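Local coordinates for protein arylamine n-acetyltransferase (Mycobacterium smegmatis, PDB 1W5R) that probably catalyses, in its unmodified form, transfer of an acetyl group from acetyl-CoA to arylamines, as its enzyme family does, at residues Arg93-Val98 and Glu185-Ile190. The protein carries 1 engineered substitution. Residues are numbered along the deposited sequence; the frame is centred on the assembly and turned at random.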
loop_
_atom_site.group_PDB
_atom_site.type_symbol
_atom_site.label_atom_id
_atom_site.label_comp_id
_atom_site.label_asym_id
_atom_site.label_seq_id
_atom_site.Cartn_x
_atom_site.Cartn_y
_atom_site.Cartn_z
ATOM N N ARG A 93 -15.785 31.667 13.031
ATOM C CA ARG A 93 -16.169 30.479 12.275
ATOM C C ARG A 93 -16.638 30.855 10.888
ATOM O O ARG A 93 -17.543 31.675 10.717
ATOM C CB ARG A 93 -17.276 29.687 12.986
ATOM C CG ARG A 93 -16.839 28.906 14.226
ATOM C CD ARG A 93 -16.527 29.817 15.424
ATOM N NE ARG A 93 -16.422 29.028 16.644
ATOM C CZ ARG A 93 -16.124 29.513 17.846
ATOM N NH1 ARG A 93 -15.895 30.818 18.012
ATOM N NH2 ARG A 93 -16.060 28.693 18.883
ATOM N N LEU A 94 -16.009 30.271 9.876
ATOM C CA LEU A 94 -16.394 30.563 8.506
ATOM C C LEU A 94 -17.034 29.343 7.861
ATOM O O LEU A 94 -16.808 28.209 8.312
ATOM C CB LEU A 94 -15.164 30.975 7.692
ATOM C CG LEU A 94 -14.261 32.061 8.304
ATOM C CD1 LEU A 94 -13.108 32.404 7.365
ATOM C CD2 LEU A 94 -15.049 33.326 8.637
ATOM N N SER A 95 -17.815 29.593 6.817
ATOM C CA SER A 95 -18.389 28.531 5.994
ATOM C C SER A 95 -17.830 28.564 4.578
ATOM O O SER A 95 -17.380 29.613 4.093
ATOM C CB SER A 95 -19.923 28.646 5.948
ATOM O OG SER A 95 -20.307 29.855 5.319
ATOM N N GLY A 96 -17.866 27.409 3.917
ATOM C CA GLY A 96 -17.390 27.316 2.551
ATOM C C GLY A 96 -18.076 26.242 1.721
ATOM O O GLY A 96 -18.883 25.451 2.231
ATOM N N ARG A 97 -17.745 26.229 0.438
ATOM C CA ARG A 97 -18.329 25.337 -0.558
ATOM C C ARG A 97 -17.199 24.478 -1.105
ATOM O O ARG A 97 -16.133 25.007 -1.453
ATOM C CB ARG A 97 -18.919 26.151 -1.718
ATOM C CG ARG A 97 -19.919 27.229 -1.288
ATOM C CD ARG A 97 -20.463 27.974 -2.496
ATOM N NE ARG A 97 -21.215 29.154 -2.085
ATOM C CZ ARG A 97 -22.511 29.138 -1.758
ATOM N NH1 ARG A 97 -23.215 28.017 -1.826
ATOM N NH2 ARG A 97 -23.103 30.258 -1.388
ATOM N N VAL A 98 -17.409 23.164 -1.177
ATOM C CA VAL A 98 -16.342 22.259 -1.610
ATOM C C VAL A 98 -16.338 22.141 -3.121
ATOM O O VAL A 98 -17.332 21.779 -3.744
ATOM C CB VAL A 98 -16.459 20.864 -0.910
ATOM C CG1 VAL A 98 -15.371 19.878 -1.418
ATOM C CG2 VAL A 98 -16.374 21.025 0.600
ATOM N N GLU A 185 -16.980 36.150 6.087
ATOM C CA GLU A 185 -18.114 36.563 6.929
ATOM C C GLU A 185 -18.276 35.589 8.107
ATOM O O GLU A 185 -18.514 34.395 7.893
ATOM C CB GLU A 185 -19.403 36.606 6.114
ATOM C CG GLU A 185 -20.628 37.045 6.923
ATOM C CD GLU A 185 -21.934 36.912 6.153
ATOM O OE1 GLU A 185 -21.909 36.669 4.921
ATOM O OE2 GLU A 185 -23.013 37.051 6.792
ATOM N N PRO A 186 -18.123 36.076 9.353
ATOM C CA PRO A 186 -18.303 35.181 10.492
ATOM C C PRO A 186 -19.725 34.612 10.553
ATOM O O PRO A 186 -20.714 35.342 10.333
ATOM C CB PRO A 186 -18.045 36.087 11.697
ATOM C CG PRO A 186 -17.157 37.178 11.147
ATOM C CD PRO A 186 -17.743 37.436 9.792
ATOM N N ARG A 187 -19.821 33.322 10.872
ATOM C CA ARG A 187 -21.101 32.627 10.878
ATOM C C ARG A 187 -21.529 32.290 12.289
ATOM O O ARG A 187 -20.706 31.882 13.119
ATOM C CB ARG A 187 -21.026 31.324 10.070
ATOM C CG ARG A 187 -20.500 31.466 8.658
ATOM C CD ARG A 187 -21.422 32.365 7.858
ATOM N NE ARG A 187 -21.040 32.409 6.451
ATOM C CZ ARG A 187 -21.608 33.186 5.541
ATOM N NH1 ARG A 187 -22.609 34.005 5.880
ATOM N NH2 ARG A 187 -21.185 33.131 4.286
ATOM N N PRO A 188 -22.832 32.468 12.581
ATOM C CA PRO A 188 -23.313 32.034 13.871
ATOM C C PRO A 188 -23.487 30.522 13.901
ATOM O O PRO A 188 -23.664 29.886 12.843
ATOM C CB PRO A 188 -24.687 32.706 13.969
ATOM C CG PRO A 188 -25.162 32.795 12.560
ATOM C CD PRO A 188 -23.900 33.027 11.737
ATOM N N ARG A 189 -23.483 29.960 15.104
ATOM C CA ARG A 189 -23.553 28.508 15.249
ATOM C C ARG A 189 -24.757 27.902 14.536
ATOM O O ARG A 189 -24.645 26.851 13.908
ATOM C CB ARG A 189 -23.524 28.089 16.717
ATOM C CG ARG A 189 -23.466 26.586 16.903
ATOM C CD ARG A 189 -23.198 26.212 18.336
ATOM N NE ARG A 189 -24.363 26.400 19.192
ATOM C CZ ARG A 189 -24.301 26.554 20.512
ATOM N NH1 ARG A 189 -23.124 26.569 21.134
ATOM N NH2 ARG A 189 -25.415 26.706 21.210
ATOM N N ILE A 190 -25.907 28.559 14.636
ATOM C CA ILE A 190 -27.106 28.010 14.016
ATOM C C ILE A 190 -26.962 27.805 12.500
ATOM O O ILE A 190 -27.492 26.839 11.946
ATOM C CB ILE A 190 -28.382 28.840 14.371
ATOM C CG1 ILE A 190 -29.655 28.133 13.874
ATOM C CG2 ILE A 190 -28.308 30.250 13.812
ATOM C CD1 ILE A 190 -29.897 26.765 14.481
HETATM O O HOH W 1 -18.071 33.051 14.017
HETATM O O HOH W 2 -17.937 32.444 6.153
HETATM O O HOH W 3 -18.824 31.782 3.133
#
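In the arylamine N-acetyltransferase fold, classed with the papain-like cysteine peptidases and probably related to them, residues 93-98 belong to strand 90-98, an inner strand of the eight-stranded antiparallel sheet, flanked by strands 111-119 and 175-182. Residues 185-190 are the connection that leaves strand 175-182 and enters helix 189-201, with Pro188 at the N-cap. The connection passes beside the start of 93-98: Arg187 N donates to Arg93 O at 2.8 Å, nearly in line with the carbonyl (C=O...N 167°), and Pro186 CA adds a CA-H...O contact to that same oxygen. Water 1 bridges Arg93 N and Arg187 O, so Arg93 is tied to Arg187 through both backbone polar atoms. Arg187 then doubles back along the strand, its chain bent at chi2 (-62°), which brings NE 2.9 Å from Ser95 OG. That bond is well off straight, with the hydroxyl oxygen 33° out of the guanidinium plane; Ser95 OG is also hydrogen-bonded to Gln111 on strand 111-119. Leu94 CD2 approaches Glu185 O at 3.7 Å, while water 2 links that oxygen to Ser95 N. Glu185 fixes the guanidinium twice over, its CB lying above one face and its OE1 forming a salt bridge of 2.9 Å to Arg187 NH1. At the edge of the group, in its plane, water 3 accepts from Arg187 NH2 at 3.0 Å and donates to Ser95 O.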